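PDB 6R9N: uncharacterized protein from Treponema denticola ATCC 35404, which acts as a chemotaxis sensor of oxygen and ferrous iron, a metallo-beta-lactamase-like protein whose di-iron site stabilises a bound iron-peroxy species. Local coordinates for residues Pro143-Phe146 and Gln152-Leu155; Gly154-Arg159 and Arg214-Leu219. All coordinates share one frame; numbering follows the deposited sequence.

Contact 1: residues Pro143-Phe146 and Gln152-Leu155; sequences PSHF and QFGL
With chi1 at 175° the CG of Gln152 lies anti to the backbone N, and the extended chain beyond it carries the terminal amide alongside Ser144; His145, with CG beside its own backbone N, brings the edge of its ring back to the start of the strand, although its CB points away. The amide grips the loop nearly straight: Gln152 NE2 donates to Ser144 O at 3.0 Å, with an N-H...O angle of 171°, and the acceptor lies in the amide plane. NE2 also bonds Met147 O, while OE1 accepts from the backbone N of Asp167, an iron ligand, so that both ends of the amide are engaged and its rotation is fixed. Beside it the backbones are joined by a hydrogen bond from Ser144 N to Gln152 O, 2.9 Å. The two segments form the mouth of the loop of a beta-hairpin, strands 138-143 and 153-157, in the metallo-beta-lactamase-like fold, with Pro143 and Phe153 as a non-hydrogen-bonded pair; the intervening loop supplies the iron ligand His148. The imidazole serves two partners at its edge. His145 ND1 accepts a hydrogen bond from Gln152 N at 3.2 Å, the donor somewhat tilted from the ring plane. His145 CE1 stands over the face of Phe153, 3.4 Å from Phe153 CZ, and the two rings form a T-shaped stack. The planes of His145 and Phe153 meet at 84°. Since NE2 of His145 is hydrogen-bonded to Asp126 O, the ring is held from both nitrogens, and an ND1 that accepts while NE2 donates is consistent with a neutral imidazole. Ser144 OG is hydrogen-bonded to Trp209 NE1 and Ile142 O, and the second subunit packs on Pro143 and His145.

Contact 2: residues Gly154-Arg159 and Arg214-Leu219; sequences GLYDER and RRLNPL
Leu216 and Pro218 meet the ring of Tyr156 at different places, and apolar touch carries the contact. Over one face stands Leu216 CB, 4.1 Å above the ring plane and displaced toward the rim, while the branch ending in CD2 comes within 3.8 Å of Tyr156 CD2. At the opposite rim Pro218 crosses the tyrosine at about a right angle, its CB 3.9 Å from Tyr156 CE1. The phenol oxygen ends beside the backbone: Tyr156 OH is 3.6 Å from Asn217 O, a carbonyl that accepts a hydrogen bond from Arg161 NH1. What delivers the ring to this place is a first torsion of -175°, which sets CG opposite the backbone N and lets the long side chain bridge a gap of 8.0 Å between the CA atoms of Tyr156 and Pro218. Behind it, backbone bonding to Lys140 holds Tyr156 in its strand; on the other side Leu219 is tied through its backbone to Arg161, which the tyrosine side chain also touches. The contact thus joins strand 153-157 to the connection between helix 203-215 and strand 220-222, within the alpha-beta/beta-alpha sandwich of the metallo-beta-lactamase fold.

In the fold
Followed from the N terminus, the chain runs through the seven-stranded sheet before reaching either contact. Contact 1 then closes a short loop, with five residues between its segments, where strand 138-143 turns back into strand 153-157 beside the di-iron site. The same strand continues into contact 2, which closes a much longer excursion of 54 residues, taking in strand 162-164 and helices 185-199 and 203-215, before strand 220-222 joins the second sheet. The loops are thus consecutive, overlapping at Gly154 and Leu155, with centres 13 Å apart. Strand 153-157 ties both together: its beginning pairs with the segment 143-146, which leads into the iron-binding loop and itself packs on the second subunit, its end meets the turn after helix 203-215.

Contact 1: residues Pro143-Phe146 and Gln152-Leu155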
ATOM      1  N   PRO A 143     -12.335   6.148   9.881  1.00 25.60           N
ATOM      2  CA  PRO A 143     -12.307   5.434   8.599  1.00 26.33           C
ATOM      3  C   PRO A 143     -11.885   6.356   7.465  1.00 24.32           C
ATOM      4  O   PRO A 143     -12.484   7.410   7.243  1.00 26.29           O
ATOM      5  CB  PRO A 143     -13.757   4.963   8.428  1.00 24.32           C
ATOM      6  CG  PRO A 143     -14.347   4.995   9.796  1.00 30.24           C
ATOM      7  CD  PRO A 143     -13.667   6.114  10.511  1.00 27.79           C
ATOM      8  N   SER A 144     -10.875   5.930   6.711  1.00 24.90           N
ATOM      9  CA  SER A 144     -10.338   6.755   5.626  1.00 22.64           C
ATOM     10  C   SER A 144     -10.003   5.880   4.445  1.00 23.80           C
ATOM     11  O   SER A 144      -8.975   6.063   3.783  1.00 20.60           O
ATOM     12  CB  SER A 144      -9.106   7.535   6.085  1.00 24.47           C
ATOM     13  OG  SER A 144      -9.403   8.300   7.241  1.00 26.40           O
ATOM     14  N   HIS A 145     -10.871   4.913   4.172  1.00 20.75           N
ATOM     15  CA  HIS A 145     -10.555   3.849   3.241  1.00 24.69           C
ATOM     16  C   HIS A 145     -10.546   4.358   1.802  1.00 23.52           C
ATOM     17  O   HIS A 145     -11.264   5.295   1.438  1.00 24.26           O
ATOM     18  CB  HIS A 145     -11.552   2.699   3.422  1.00 21.62           C
ATOM     19  CG  HIS A 145     -11.637   2.209   4.833  1.00 24.93           C
ATOM     20  ND1 HIS A 145     -10.553   1.677   5.503  1.00 23.39           N
ATOM     21  CD2 HIS A 145     -12.670   2.187   5.710  1.00 23.07           C
ATOM     22  CE1 HIS A 145     -10.919   1.340   6.728  1.00 26.03           C
ATOM     23  NE2 HIS A 145     -12.199   1.643   6.880  1.00 22.84           N
ATOM     24  N   PHE A 146      -9.692   3.747   0.988  1.00 21.52           N
ATOM     25  CA  PHE A 146      -9.585   4.075  -0.434  1.00 23.33           C
ATOM     26  C   PHE A 146      -9.127   5.511  -0.674  1.00 26.42           C
ATOM     27  O   PHE A 146      -9.392   6.087  -1.743  1.00 24.88           O
ATOM     28  CB  PHE A 146     -10.903   3.801  -1.166  1.00 23.70           C
ATOM     29  CG  PHE A 146     -11.255   2.359  -1.197  1.00 22.61           C
ATOM     30  CD1 PHE A 146     -10.557   1.489  -2.014  1.00 25.64           C
ATOM     31  CD2 PHE A 146     -12.237   1.855  -0.369  1.00 25.96           C
ATOM     32  CE1 PHE A 146     -10.859   0.137  -2.024  1.00 26.60           C
ATOM     33  CE2 PHE A 146     -12.550   0.491  -0.384  1.00 26.34           C
ATOM     34  CZ  PHE A 146     -11.864  -0.355  -1.208  1.00 23.39           C
ATOM     35  N   GLN A 152      -7.363   2.116   5.590  1.00 24.28           N
ATOM     36  CA  GLN A 152      -6.629   3.243   6.151  1.00 21.65           C
ATOM     37  C   GLN A 152      -7.482   3.907   7.217  1.00 22.44           C
ATOM     38  O   GLN A 152      -8.693   4.062   7.027  1.00 20.28           O
ATOM     39  CB  GLN A 152      -6.258   4.300   5.078  1.00 25.92           C
ATOM     40  CG  GLN A 152      -5.580   5.568   5.676  1.00 21.92           C
ATOM     41  CD  GLN A 152      -5.202   6.666   4.648  1.00 26.46           C
ATOM     42  OE1 GLN A 152      -4.049   7.124   4.602  1.00 26.27           O
ATOM     43  NE2 GLN A 152      -6.175   7.124   3.873  1.00 22.49           N
ATOM     44  N   PHE A 153      -6.843   4.333   8.318  1.00 20.25           N
ATOM     45  CA  PHE A 153      -7.509   5.135   9.334  1.00 23.90           C
ATOM     46  C   PHE A 153      -6.705   6.388   9.649  1.00 22.57           C
ATOM     47  O   PHE A 153      -5.470   6.399   9.596  1.00 25.90           O
ATOM     48  CB  PHE A 153      -7.743   4.339  10.646  1.00 21.21           C
ATOM     49  CG  PHE A 153      -8.698   3.212  10.486  1.00 25.27           C
ATOM     50  CD1 PHE A 153     -10.059   3.407  10.688  1.00 28.27           C
ATOM     51  CD2 PHE A 153      -8.252   1.956  10.094  1.00 22.80           C
ATOM     52  CE1 PHE A 153     -10.954   2.367  10.524  1.00 24.30           C
ATOM     53  CE2 PHE A 153      -9.149   0.913   9.916  1.00 23.54           C
ATOM     54  CZ  PHE A 153     -10.496   1.121  10.124  1.00 22.44           C
ATOM     55  N   GLY A 154      -7.422   7.444   9.978  1.00 21.96           N
ATOM     56  CA  GLY A 154      -6.843   8.553  10.700  1.00 22.74           C
ATOM     57  C   GLY A 154      -7.042   8.363  12.189  1.00 25.73           C
ATOM     58  O   GLY A 154      -7.720   7.435  12.618  1.00 24.72           O
ATOM     59  N   LEU A 155      -6.416   9.235  12.981  1.00 24.56           N
ATOM     60  CA  LEU A 155      -6.580   9.195  14.432  1.00 28.52           C
ATOM     61  C   LEU A 155      -6.961  10.590  14.892  1.00 28.38           C
ATOM     62  O   LEU A 155      -6.209  11.546  14.665  1.00 28.65           O
ATOM     63  CB  LEU A 155      -5.295   8.698  15.131  1.00 29.57           C
ATOM     64  CG  LEU A 155      -5.396   8.190  16.578  1.00 30.22           C
ATOM     65  CD1 LEU A 155      -5.532   9.353  17.549  1.00 36.47           C
ATOM     66  CD2 LEU A 155      -6.608   7.204  16.731  1.00 24.29           C
TER

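Contact 2: residues Gly154-Arg159 and Arg214-Leu219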
ATOM      1  N   GLY A 154      -7.422   7.444   9.978  1.00 21.96           N
ATOM      2  CA  GLY A 154      -6.843   8.553  10.700  1.00 22.74           C
ATOM      3  C   GLY A 154      -7.042   8.363  12.189  1.00 25.73           C
ATOM      4  O   GLY A 154      -7.720   7.435  12.618  1.00 24.72           O
ATOM      5  N   LEU A 155      -6.416   9.235  12.981  1.00 24.56           N
ATOM      6  CA  LEU A 155      -6.580   9.195  14.432  1.00 28.52           C
ATOM      7  C   LEU A 155      -6.961  10.590  14.892  1.00 28.38           C
ATOM      8  O   LEU A 155      -6.209  11.546  14.665  1.00 28.65           O
ATOM      9  CB  LEU A 155      -5.295   8.698  15.131  1.00 29.57           C
ATOM     10  CG  LEU A 155      -5.396   8.190  16.578  1.00 30.22           C
ATOM     11  CD1 LEU A 155      -5.532   9.353  17.549  1.00 36.47           C
ATOM     12  CD2 LEU A 155      -6.608   7.204  16.731  1.00 24.29           C
ATOM     13  N   TYR A 156      -8.138  10.707  15.492  1.00 26.60           N
ATOM     14  CA  TYR A 156      -8.636  11.971  16.016  1.00 25.65           C
ATOM     15  C   TYR A 156      -8.371  11.999  17.514  1.00 27.26           C
ATOM     16  O   TYR A 156      -8.874  11.147  18.255  1.00 26.08           O
ATOM     17  CB  TYR A 156     -10.126  12.143  15.743  1.00 24.11           C
ATOM     18  CG  TYR A 156     -10.637  13.492  16.167  1.00 27.93           C
ATOM     19  CD1 TYR A 156      -9.999  14.651  15.740  1.00 27.94           C
ATOM     20  CD2 TYR A 156     -11.752  13.619  16.984  1.00 27.31           C
ATOM     21  CE1 TYR A 156     -10.458  15.900  16.116  1.00 26.32           C
ATOM     22  CE2 TYR A 156     -12.215  14.875  17.363  1.00 30.14           C
ATOM     23  CZ  TYR A 156     -11.557  16.006  16.924  1.00 26.36           C
ATOM     24  OH  TYR A 156     -11.995  17.255  17.287  1.00 32.60           O
ATOM     25  N   ASP A 157      -7.526  12.924  17.947  1.00 26.23           N
ATOM     26  CA  ASP A 157      -7.191  13.083  19.357  1.00 27.85           C
ATOM     27  C   ASP A 157      -8.258  14.010  19.919  1.00 29.49           C
ATOM     28  O   ASP A 157      -8.243  15.216  19.660  1.00 28.98           O
ATOM     29  CB  ASP A 157      -5.776  13.642  19.502  1.00 27.69           C
ATOM     30  CG  ASP A 157      -5.346  13.833  20.962  1.00 31.80           C
ATOM     31  OD1 ASP A 157      -5.558  12.926  21.786  1.00 29.66           O
ATOM     32  OD2 ASP A 157      -4.774  14.898  21.284  1.00 31.27           O
ATOM     33  N   GLU A 158      -9.226  13.445  20.651  1.00 26.62           N
ATOM     34  CA  GLU A 158     -10.381  14.241  21.059  1.00 30.39           C
ATOM     35  C   GLU A 158      -9.972  15.441  21.909  1.00 28.78           C
ATOM     36  O   GLU A 158     -10.494  16.545  21.722  1.00 32.48           O
ATOM     37  CB  GLU A 158     -11.380  13.369  21.824  1.00 30.09           C
ATOM     38  CG  GLU A 158     -12.235  12.507  20.905  1.00 36.95           C
ATOM     39  CD  GLU A 158     -13.212  11.620  21.654  1.00 42.57           C
ATOM     40  OE1 GLU A 158     -14.074  11.021  20.995  1.00 46.48           O
ATOM     41  OE2 GLU A 158     -13.121  11.509  22.897  1.00 47.87           O
ATOM     42  N   ARG A 159      -8.995  15.263  22.801  1.00 26.55           N
ATOM     43  CA  ARG A 159      -8.664  16.324  23.754  1.00 32.16           C
ATOM     44  C   ARG A 159      -8.040  17.540  23.066  1.00 30.34           C
ATOM     45  O   ARG A 159      -8.352  18.684  23.414  1.00 30.28           O
ATOM     46  CB  ARG A 159      -7.746  15.762  24.843  1.00 31.87           C
ATOM     47  CG  ARG A 159      -6.968  16.821  25.637  1.00 37.82           C
ATOM     48  CD  ARG A 159      -7.746  17.306  26.833  1.00 38.73           C
ATOM     49  NE  ARG A 159      -8.108  16.198  27.703  1.00 43.71           N
ATOM     50  CZ  ARG A 159      -7.651  16.012  28.937  1.00 40.62           C
ATOM     51  NH1 ARG A 159      -8.065  14.953  29.621  1.00 40.71           N
ATOM     52  NH2 ARG A 159      -6.802  16.877  29.491  1.00 33.88           N
ATOM     53  N   ARG A 214     -16.163  16.575   9.000  1.00 34.39           N
ATOM     54  CA  ARG A 214     -16.791  17.826   9.418  1.00 36.55           C
ATOM     55  C   ARG A 214     -17.587  17.645  10.708  1.00 37.90           C
ATOM     56  O   ARG A 214     -17.680  18.575  11.516  1.00 35.30           O
ATOM     57  CB  ARG A 214     -17.688  18.367   8.297  1.00 36.55           C
ATOM     58  CG  ARG A 214     -16.974  19.252   7.279  1.00 36.10           C
ATOM     59  CD  ARG A 214     -17.986  19.980   6.411  1.00 44.18           C
ATOM     60  NE  ARG A 214     -17.453  20.561   5.170  1.00 44.48           N
ATOM     61  CZ  ARG A 214     -17.963  20.313   3.960  1.00 44.86           C
ATOM     62  NH1 ARG A 214     -17.450  20.878   2.871  1.00 40.59           N
ATOM     63  NH2 ARG A 214     -18.990  19.481   3.837  1.00 45.47           N
ATOM     64  N   ARG A 215     -18.153  16.458  10.925  1.00 35.21           N
ATOM     65  CA  ARG A 215     -18.933  16.228  12.136  1.00 38.49           C
ATOM     66  C   ARG A 215     -18.038  16.115  13.360  1.00 38.72           C
ATOM     67  O   ARG A 215     -18.447  16.497  14.461  1.00 39.11           O
ATOM     68  CB  ARG A 215     -19.782  14.970  11.995  1.00 36.30           C
ATOM     69  CG  ARG A 215     -20.898  15.109  10.988  1.00 44.36           C
ATOM     70  CD  ARG A 215     -21.773  13.862  10.984  1.00 47.13           C
ATOM     71  NE  ARG A 215     -22.575  13.789  12.201  1.00 55.95           N
ATOM     72  CZ  ARG A 215     -22.279  13.033  13.255  1.00 64.10           C
ATOM     73  NH1 ARG A 215     -23.073  13.041  14.320  1.00 70.53           N
ATOM     74  NH2 ARG A 215     -21.198  12.258  13.245  1.00 65.64           N
ATOM     75  N   LEU A 216     -16.845  15.547  13.214  1.00 36.02           N
ATOM     76  CA  LEU A 216     -15.812  15.893  14.168  1.00 38.50           C
ATOM     77  C   LEU A 216     -15.525  17.371  13.972  1.00 40.57           C
ATOM     78  O   LEU A 216     -15.618  17.893  12.866  1.00 48.60           O
ATOM     79  CB  LEU A 216     -14.546  15.065  13.943  1.00 34.53           C
ATOM     80  CG  LEU A 216     -14.552  13.591  13.534  1.00 30.85           C
ATOM     81  CD1 LEU A 216     -13.239  13.296  12.839  1.00 31.94           C
ATOM     82  CD2 LEU A 216     -14.712  12.681  14.727  1.00 34.20           C
ATOM     83  N   ASN A 217     -15.196  18.059  15.009  1.00 38.67           N
ATOM     84  CA  ASN A 217     -14.926  19.441  14.623  1.00 44.39           C
ATOM     85  C   ASN A 217     -13.452  19.703  14.846  1.00 37.71           C
ATOM     86  O   ASN A 217     -13.092  20.344  15.833  1.00 36.49           O
ATOM     87  CB  ASN A 217     -15.785  20.439  15.401  1.00 47.55           C
ATOM     88  CG  ASN A 217     -17.259  20.188  15.213  1.00 54.25           C
ATOM     89  OD1 ASN A 217     -17.872  19.406  15.954  1.00 57.14           O
ATOM     90  ND2 ASN A 217     -17.841  20.825  14.199  1.00 49.28           N
ATOM     91  N   PRO A 218     -12.575  19.200  13.973  1.00 34.61           N
ATOM     92  CA  PRO A 218     -11.141  19.305  14.241  1.00 33.82           C
ATOM     93  C   PRO A 218     -10.670  20.741  14.131  1.00 32.94           C
ATOM     94  O   PRO A 218     -11.111  21.500  13.264  1.00 33.19           O
ATOM     95  CB  PRO A 218     -10.508  18.433  13.149  1.00 32.89           C
ATOM     96  CG  PRO A 218     -11.463  18.491  12.028  1.00 32.92           C
ATOM     97  CD  PRO A 218     -12.838  18.678  12.618  1.00 37.37           C
ATOM     98  N   LEU A 219      -9.761  21.105  15.032  1.00 35.20           N
ATOM     99  CA  LEU A 219      -9.057  22.371  14.943  1.00 29.99           C
ATOM    100  C   LEU A 219      -7.807  22.293  14.082  1.00 31.83           C
ATOM    101  O   LEU A 219      -7.360  23.325  13.572  1.00 34.30           O
ATOM    102  CB  LEU A 219      -8.693  22.852  16.349  1.00 32.93           C
ATOM    103  CG  LEU A 219      -9.936  23.135  17.202  1.00 38.23           C
ATOM    104  CD1 LEU A 219      -9.577  23.361  18.661  1.00 35.34           C
ATOM    105  CD2 LEU A 219     -10.689  24.338  16.635  1.00 34.44           C
TER